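Local structure of lantibiotic dehydratase (Microbispora corallina, 5EHK) at residues E385-A390 and V788-R793; P498-L503 and H531-T536. The protein is a tRNA-dependent dehydratase of NAI-107 lantibiotic biosynthesis, which probably uses glutamyl-tRNA to activate serine and threonine residues of the precursor peptide for dehydration. All coordinates share one frame; numbering follows the deposited sequence.

Contact 1: residues E385-A390 and V788-R793; sequences EIERAA and VPLERR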
# COMPACT_ATOMS: atom_id res chain seq x y z
N GLU A 385 -17.90 36.80 -9.62
CA GLU A 385 -17.97 35.96 -8.42
C GLU A 385 -17.47 34.58 -8.80
O GLU A 385 -16.52 34.06 -8.22
CB GLU A 385 -19.41 35.90 -7.87
CG GLU A 385 -19.56 35.24 -6.48
CD GLU A 385 -18.71 35.88 -5.35
OE1 GLU A 385 -18.85 37.09 -5.08
OE2 GLU A 385 -17.93 35.14 -4.72
N ILE A 386 -18.09 34.02 -9.84
CA ILE A 386 -17.73 32.72 -10.33
C ILE A 386 -16.26 32.65 -10.71
O ILE A 386 -15.59 31.69 -10.36
CB ILE A 386 -18.60 32.35 -11.51
CG1 ILE A 386 -20.07 32.33 -11.06
CG2 ILE A 386 -18.17 31.00 -12.10
CD1 ILE A 386 -21.02 32.03 -12.15
N GLU A 387 -15.73 33.67 -11.36
CA GLU A 387 -14.31 33.64 -11.69
C GLU A 387 -13.42 33.62 -10.45
O GLU A 387 -12.36 33.00 -10.47
CB GLU A 387 -13.93 34.82 -12.57
CG GLU A 387 -14.61 34.77 -13.91
CD GLU A 387 -14.31 35.98 -14.76
OE1 GLU A 387 -13.63 36.90 -14.26
OE2 GLU A 387 -14.78 36.02 -15.91
N ARG A 388 -13.85 34.29 -9.38
CA ARG A 388 -13.03 34.37 -8.17
C ARG A 388 -13.14 33.03 -7.41
O ARG A 388 -12.21 32.61 -6.72
CB ARG A 388 -13.49 35.53 -7.28
CG ARG A 388 -12.95 36.92 -7.69
CD ARG A 388 -13.09 37.99 -6.58
NE ARG A 388 -11.94 38.02 -5.68
CZ ARG A 388 -11.54 39.08 -4.98
NH1 ARG A 388 -12.20 40.23 -5.06
NH2 ARG A 388 -10.47 38.99 -4.20
N ALA A 389 -14.27 32.36 -7.58
CA ALA A 389 -14.52 31.10 -6.92
C ALA A 389 -13.64 30.01 -7.53
O ALA A 389 -12.91 29.32 -6.82
CB ALA A 389 -15.98 30.74 -7.02
N ALA A 390 -13.76 29.86 -8.85
CA ALA A 390 -12.88 29.00 -9.63
C ALA A 390 -11.42 29.18 -9.18
O ALA A 390 -10.73 28.19 -8.92
CB ALA A 390 -13.02 29.30 -11.11
N VAL A 788 -21.11 27.32 -16.48
CA VAL A 788 -20.27 28.38 -17.00
C VAL A 788 -18.85 27.94 -17.23
O VAL A 788 -18.16 27.60 -16.30
CB VAL A 788 -20.36 29.64 -16.08
CG1 VAL A 788 -20.80 29.27 -14.68
CG2 VAL A 788 -19.07 30.47 -16.10
N PRO A 789 -18.42 27.90 -18.50
CA PRO A 789 -17.03 27.59 -18.86
C PRO A 789 -16.10 28.74 -18.50
O PRO A 789 -16.55 29.86 -18.43
CB PRO A 789 -17.09 27.43 -20.39
CG PRO A 789 -18.55 27.13 -20.67
CD PRO A 789 -19.32 27.92 -19.66
N LEU A 790 -14.83 28.45 -18.27
CA LEU A 790 -13.82 29.45 -17.96
C LEU A 790 -12.50 29.01 -18.61
O LEU A 790 -12.25 27.81 -18.72
CB LEU A 790 -13.64 29.61 -16.45
CG LEU A 790 -14.85 30.08 -15.62
CD1 LEU A 790 -15.60 28.89 -15.08
CD2 LEU A 790 -14.49 31.03 -14.46
N GLU A 791 -11.69 29.96 -19.07
CA GLU A 791 -10.40 29.65 -19.68
C GLU A 791 -9.31 30.37 -18.93
O GLU A 791 -9.57 31.37 -18.26
CB GLU A 791 -10.34 30.08 -21.14
CG GLU A 791 -11.45 29.54 -22.02
CD GLU A 791 -11.34 30.01 -23.47
OE1 GLU A 791 -10.45 30.85 -23.77
OE2 GLU A 791 -12.10 29.49 -24.32
N ARG A 792 -8.07 29.88 -19.03
CA ARG A 792 -6.95 30.62 -18.49
C ARG A 792 -6.96 32.02 -19.12
O ARG A 792 -7.00 32.14 -20.35
CB ARG A 792 -5.65 29.90 -18.79
CG ARG A 792 -4.44 30.50 -18.10
CD ARG A 792 -3.14 29.72 -18.41
NE ARG A 792 -2.94 29.50 -19.85
CZ ARG A 792 -3.00 28.32 -20.44
NH1 ARG A 792 -3.23 27.23 -19.71
NH2 ARG A 792 -2.81 28.21 -21.75
N ARG A 793 -6.95 33.06 -18.29
CA ARG A 793 -7.00 34.46 -18.76
C ARG A 793 -5.77 34.80 -19.61
O ARG A 793 -5.90 35.17 -20.77
CB ARG A 793 -7.16 35.44 -17.56
CG ARG A 793 -7.47 36.90 -17.93
CD ARG A 793 -7.79 37.78 -16.70
NE ARG A 793 -9.07 37.40 -16.09
CZ ARG A 793 -10.25 37.87 -16.46
NH1 ARG A 793 -10.34 38.76 -17.43
NH2 ARG A 793 -11.36 37.45 -15.87

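Contact 2: residues P498-L503 and H531-T536; sequences PNSLEL and HHAGAT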
# COMPACT_ATOMS: atom_id res chain seq x y z
N PRO A 498 -4.59 25.48 -15.72
CA PRO A 498 -5.13 24.63 -16.78
C PRO A 498 -5.65 25.47 -17.93
O PRO A 498 -5.92 26.66 -17.73
CB PRO A 498 -6.32 23.96 -16.09
CG PRO A 498 -6.78 24.99 -15.11
CD PRO A 498 -5.53 25.62 -14.59
N ASN A 499 -5.79 24.86 -19.11
CA ASN A 499 -6.39 25.53 -20.27
C ASN A 499 -7.84 25.95 -20.03
O ASN A 499 -8.20 27.09 -20.29
CB ASN A 499 -6.34 24.66 -21.52
CG ASN A 499 -4.94 24.17 -21.83
OD1 ASN A 499 -3.95 24.90 -21.70
ND2 ASN A 499 -4.85 22.93 -22.29
N SER A 500 -8.67 25.06 -19.52
CA SER A 500 -10.08 25.40 -19.32
C SER A 500 -10.81 24.55 -18.26
O SER A 500 -10.24 23.63 -17.70
CB SER A 500 -10.82 25.38 -20.66
OG SER A 500 -11.09 24.07 -21.15
N LEU A 501 -12.05 24.90 -17.96
CA LEU A 501 -12.85 24.16 -16.98
C LEU A 501 -14.33 24.56 -17.08
O LEU A 501 -14.67 25.47 -17.82
CB LEU A 501 -12.32 24.34 -15.55
CG LEU A 501 -12.40 25.73 -14.94
CD1 LEU A 501 -12.68 25.58 -13.46
CD2 LEU A 501 -11.11 26.54 -15.18
N GLU A 502 -15.19 23.83 -16.37
CA GLU A 502 -16.62 24.12 -16.34
C GLU A 502 -17.14 23.91 -14.93
O GLU A 502 -16.96 22.84 -14.37
CB GLU A 502 -17.38 23.21 -17.33
CG GLU A 502 -17.10 23.56 -18.80
CD GLU A 502 -17.79 22.66 -19.81
OE1 GLU A 502 -18.10 21.48 -19.50
OE2 GLU A 502 -18.00 23.14 -20.95
N LEU A 503 -17.76 24.94 -14.36
CA LEU A 503 -18.41 24.82 -13.06
C LEU A 503 -19.89 24.89 -13.35
O LEU A 503 -20.33 25.66 -14.20
CB LEU A 503 -17.97 25.95 -12.12
CG LEU A 503 -16.47 26.03 -11.86
CD1 LEU A 503 -16.06 27.29 -11.09
CD2 LEU A 503 -15.99 24.77 -11.12
N HIS A 531 -12.98 19.40 -17.37
CA HIS A 531 -11.71 20.07 -17.56
C HIS A 531 -11.58 20.67 -18.95
O HIS A 531 -10.49 21.07 -19.37
CB HIS A 531 -10.58 19.10 -17.26
CG HIS A 531 -10.49 18.75 -15.81
ND1 HIS A 531 -10.18 19.68 -14.83
CD2 HIS A 531 -10.72 17.58 -15.16
CE1 HIS A 531 -10.21 19.09 -13.65
NE2 HIS A 531 -10.54 17.82 -13.82
N HIS A 532 -12.71 20.78 -19.64
CA HIS A 532 -12.74 21.33 -21.00
C HIS A 532 -13.87 22.34 -21.23
O HIS A 532 -15.04 22.00 -21.11
CB HIS A 532 -12.90 20.20 -22.00
CG HIS A 532 -12.90 20.66 -23.42
ND1 HIS A 532 -11.73 20.96 -24.10
CD2 HIS A 532 -13.91 20.92 -24.28
CE1 HIS A 532 -12.03 21.34 -25.33
NE2 HIS A 532 -13.35 21.33 -25.46
N ALA A 533 -13.53 23.58 -21.54
CA ALA A 533 -14.56 24.57 -21.90
C ALA A 533 -15.37 24.10 -23.11
O ALA A 533 -14.82 23.94 -24.20
CB ALA A 533 -13.92 25.89 -22.21
N GLY A 534 -16.66 23.81 -22.92
CA GLY A 534 -17.47 23.32 -24.03
C GLY A 534 -17.94 21.86 -23.91
O GLY A 534 -18.85 21.43 -24.64
N ALA A 535 -17.33 21.10 -23.00
CA ALA A 535 -17.64 19.69 -22.88
C ALA A 535 -19.09 19.45 -22.51
O ALA A 535 -19.76 18.60 -23.10
CB ALA A 535 -16.72 19.03 -21.87
N THR A 536 -19.58 20.20 -21.52
CA THR A 536 -20.94 20.01 -21.05
C THR A 536 -21.96 20.47 -22.11
O THR A 536 -23.02 19.88 -22.25
CB THR A 536 -21.21 20.77 -19.73
OG1 THR A 536 -20.32 20.30 -18.72
CG2 THR A 536 -22.65 20.53 -19.25
O HOH W 1 -9.11 22.04 -15.64

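Contact 1: residues E385-A390 and V788-R793
Ile-386, Glu-387 and Ala-390 line the side of helix segment 385-390 that faces Val-788 and Leu-790 of strand 788-792, the two axes passing 10.1 Å apart with 60° between their N-to-C directions. This is helix-on-sheet packing: the strand runs between strands 6-17 and 500-508, antiparallel to both, and the helix lies against one face. Val-788 and Leu-790, two residues apart, both point to the helix. CD1 of Ile-386 lies 3.8 Å from CG1 of Val-788. The branching of Ile-386, with CG2 anti to its backbone N, also brings CG2 near both methyls of Val-788. CD2 of Leu-790 is the apolar hub of the contact, meeting CG of Glu-387 at 3.8 Å and CB of Ala-390 at 4.0 Å. Val-522 and Val-505 on neighbouring strands extend the apolar surface around Ile-386.

Beyond CG, Glu-387 turns polar. Its carboxylate is divided between two partners: OE2 accepts from the backbone N of Ala-8, whereas OE1 forms a salt bridge with Arg-793, just past the strand end. The bend at chi3 (-68°) turns the arginine tip back toward the helix, where it is also held by the carbonyls of Ser-4 and Phe-6. Carboxylate and guanidinium planes are 61° apart, and OE1 of Glu-387 comes to the guanidinium edge, 2.8 Å from NH2 of Arg-793.

Contact 2: residues P498-L503 and H531-T536
Glu-502 reaches from strand 500-503 into the loop 531-536, where its carboxylate gathers donors from Gly-534 and Thr-536. Its CB points toward the loop, and the chain runs extended beyond CG (chi2 178°). CG passes 3.5 Å from the carbonyl O of His-532, the same oxygen that accepts from Ala-535 N in the type II beta turn 532-535, and CD lies beside that carbonyl too. At the tip the two oxygens part. OE2 is modelled 2.5 Å from the N of Gly-534, the third residue of the turn, a hydrogen bond too short to be taken at face value. OE1 takes the backbone N of Thr-536 on its syn lone pair, 2.8 Å away. The hydroxyl OG1 of Thr-536 donates to the same OE1 over 2.6 Å, coming from above, 45° out of the carboxylate plane. Ser-530 OG adds a further bond to OE1.

Nearer the start of the strand, Ser-500 OG accepts a nearly straight bond (164°) from Ala-533 N, while the CB atoms of the two residues pack together. A water donates to the carbonyl O of Ser-500 and also bonds His-531 ND1, joining strand and loop through the ring edge.

Glu-502, Gly-534 and Thr-536 are all buried. The donors would probably favour an ionised carboxylate, though the nearby His-532 carbonyl would oppose this; the bonds probably tie turn and Thr-536 to the strand.

Contacts 1 and 2 have centres 10 Å apart and meet through neighbouring antiparallel strands, 785-792 and 500-508. Backbone hydrogen bonds probably join them: Val-788 N lies 2.9 Å from Leu-503 O, and Leu-790 O lies 3.0 Å from Leu-501 N. Along the chain, helix 380-395 comes first, then both halves of contact 2, and finally strand 785-792, so contact 1 spans almost 400 residues and contact 2 only 28. Helix 380-395 packs against one side of this strand pair, while loop 531-536 meets strand 500-508 through Ser-500 and Glu-502, whose side chains point away from the helix. Sequence-distant parts of the dehydratase are thereby brought together at one buried site.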